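Local coordinates for Ras GTPase-activating-like protein IQGAP2 (Homo sapiens, PDB 5CJP), which probably acts as a scaffold that binds GTP-loaded Rho-family GTPases through a domain related to Ras GTPase activators, at residues Glu168-Asn171 / Lys172-Ser176. Numbering follows the deposited sequence.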
ATOM      1  N   GLU E 168      47.036 -15.618  31.899  1.00 83.70           N
ATOM      2  CA  GLU E 168      46.163 -14.462  31.717  1.00 82.64           C
ATOM      3  C   GLU E 168      45.080 -14.798  30.685  1.00 77.82           C
ATOM      4  O   GLU E 168      43.901 -14.532  30.895  1.00 76.50           O
ATOM      5  CB  GLU E 168      46.977 -13.252  31.251  1.00 87.56           C
ATOM      6  CG  GLU E 168      48.291 -13.615  30.573  1.00 99.23           C
ATOM      7  CD  GLU E 168      49.399 -13.905  31.571  1.00105.27           C
ATOM      8  OE1 GLU E 168      50.058 -12.942  32.023  1.00108.40           O
ATOM      9  OE2 GLU E 168      49.601 -15.090  31.915  1.00107.38           O
ATOM     10  N   VAL E 169      45.493 -15.389  29.567  1.00 74.43           N
ATOM     11  CA  VAL E 169      44.559 -15.783  28.526  1.00 71.68           C
ATOM     12  C   VAL E 169      43.659 -16.901  29.041  1.00 70.21           C
ATOM     13  O   VAL E 169      42.463 -16.925  28.758  1.00 68.89           O
ATOM     14  CB  VAL E 169      45.305 -16.266  27.260  1.00 71.00           C
ATOM     15  CG1 VAL E 169      44.373 -17.057  26.356  1.00 70.91           C
ATOM     16  CG2 VAL E 169      45.851 -15.072  26.512  1.00 70.43           C
ATOM     17  N   LYS E 170      44.232 -17.829  29.797  1.00 70.15           N
ATOM     18  CA  LYS E 170      43.446 -18.921  30.342  1.00 71.98           C
ATOM     19  C   LYS E 170      42.360 -18.361  31.251  1.00 72.54           C
ATOM     20  O   LYS E 170      41.335 -18.998  31.452  1.00 72.59           O
ATOM     21  CB  LYS E 170      44.329 -19.894  31.133  1.00 72.11           C
ATOM     22  CG  LYS E 170      43.588 -21.135  31.646  1.00 72.66           C
ATOM     23  CD  LYS E 170      44.540 -22.158  32.289  1.00 74.19           C
ATOM     24  CE  LYS E 170      45.561 -22.715  31.275  1.00 75.43           C
ATOM     25  NZ  LYS E 170      46.581 -23.641  31.871  1.00 73.53           N
ATOM     26  N   ASN E 171      42.581 -17.158  31.779  1.00 73.49           N
ATOM     27  CA  ASN E 171      41.617 -16.527  32.675  1.00 74.87           C
ATOM     28  C   ASN E 171      40.434 -15.889  31.978  1.00 74.02           C
ATOM     29  O   ASN E 171      39.298 -16.024  32.441  1.00 71.97           O
ATOM     30  CB  ASN E 171      42.300 -15.485  33.567  1.00 78.89           C
ATOM     31  CG  ASN E 171      42.934 -16.103  34.794  1.00 82.88           C
ATOM     32  OD1 ASN E 171      42.286 -16.855  35.522  1.00 86.28           O
ATOM     33  ND2 ASN E 171      44.203 -15.793  35.036  1.00 86.39           N
ATOM     34  N   LYS E 172      40.694 -15.183  30.881  1.00 74.22           N
ATOM     35  CA  LYS E 172      39.627 -14.537  30.117  1.00 73.79           C
ATOM     36  C   LYS E 172      38.666 -15.644  29.685  1.00 67.49           C
ATOM     37  O   LYS E 172      37.449 -15.529  29.820  1.00 62.59           O
ATOM     38  CB  LYS E 172      40.200 -13.832  28.883  1.00 81.78           C
ATOM     39  CG  LYS E 172      41.436 -12.987  29.156  1.00 91.90           C
ATOM     40  CD  LYS E 172      41.132 -11.768  30.011  1.00 91.99           C
ATOM     41  CE  LYS E 172      40.479 -10.674  29.197  1.00 84.41           C
ATOM     42  NZ  LYS E 172      39.994  -9.565  30.055  1.00 76.69           N
ATOM     43  N   LEU E 173      39.240 -16.725  29.176  1.00 62.34           N
ATOM     44  CA  LEU E 173      38.457 -17.865  28.741  1.00 60.27           C
ATOM     45  C   LEU E 173      37.625 -18.351  29.927  1.00 61.57           C
ATOM     46  O   LEU E 173      36.426 -18.594  29.785  1.00 58.44           O
ATOM     47  CB  LEU E 173      39.377 -18.997  28.249  1.00 54.54           C
ATOM     48  CG  LEU E 173      38.707 -20.320  27.854  1.00 51.11           C
ATOM     49  CD1 LEU E 173      37.998 -20.173  26.500  1.00 49.53           C
ATOM     50  CD2 LEU E 173      39.748 -21.422  27.791  1.00 49.63           C
ATOM     51  N   GLU E 174      38.276 -18.487  31.085  1.00 66.10           N
ATOM     52  CA  GLU E 174      37.630 -18.950  32.318  1.00 69.61           C
ATOM     53  C   GLU E 174      36.361 -18.151  32.586  1.00 65.40           C
ATOM     54  O   GLU E 174      35.294 -18.719  32.813  1.00 61.54           O
ATOM     55  CB  GLU E 174      38.571 -18.788  33.525  1.00 82.43           C
ATOM     56  CG  GLU E 174      39.784 -19.714  33.589  1.00 92.91           C
ATOM     57  CD  GLU E 174      39.414 -21.160  33.813  1.00 99.25           C
ATOM     58  OE1 GLU E 174      40.334 -21.986  33.988  1.00102.10           O
ATOM     59  OE2 GLU E 174      38.206 -21.474  33.813  1.00102.53           O
ATOM     60  N   ALA E 175      36.507 -16.828  32.574  1.00 61.03           N
ATOM     61  CA  ALA E 175      35.404 -15.911  32.817  1.00 59.34           C
ATOM     62  C   ALA E 175      34.334 -16.048  31.739  1.00 60.40           C
ATOM     63  O   ALA E 175      33.142 -16.141  32.047  1.00 62.60           O
ATOM     64  CB  ALA E 175      35.924 -14.476  32.861  1.00 52.70           C
ATOM     65  N   SER E 176      34.759 -16.054  30.478  1.00 60.74           N
ATOM     66  CA  SER E 176      33.825 -16.187  29.366  1.00 60.34           C
ATOM     67  C   SER E 176      32.963 -17.414  29.561  1.00 60.19           C
ATOM     68  O   SER E 176      31.763 -17.392  29.308  1.00 61.13           O
ATOM     69  CB  SER E 176      34.581 -16.290  28.036  1.00 59.69           C
ATOM     70  OG  SER E 176      35.017 -15.016  27.591  1.00 58.37           O
TER
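Lys172 lays the first part of its side chain over the carbonyl of Glu168, one turn back, with CG 3.4 Å from Glu168 O. CG stands beside its own backbone N and anti to the carbonyl carbon (chi1 -47°), which sets CG back toward that oxygen, after which the chain bends away. The same carbonyl accepts the backbone N-H of Lys172, with N 3.3 Å from Glu168 O. Leu173 N reaches Val169 O at 3.3 Å in a hydrogen bond that is almost straight, with an N-H...O angle of 176°. Leu173 CB also touches that oxygen, at 3.8 Å. Ala175 N meets Asn171 O at 2.9 Å. On the outer side, Lys170 and Glu174 run side by side and point the same way, with Lys170 CG 4.1 Å from Glu174 OE1. Their charged ends do not meet: Lys170 NZ is 6.8 Å from Glu174 OE1. Any attraction between them is therefore probably weak.

Val169 and Leu173 are buried on the inner side. Val169 packs on Tyr137 and Trp140, and Leu173 on Leu164 and His289. Ser176 OG is bonded to the backbone N of Asn130 and more weakly to Lys172 O. The arrangement is that of an amphipathic alpha-helix, here near the start of helix 167-193 in the largely helical GTPase-activator-related domain, with charged residues outside and aliphatic ones against neighbouring parts of the same chain.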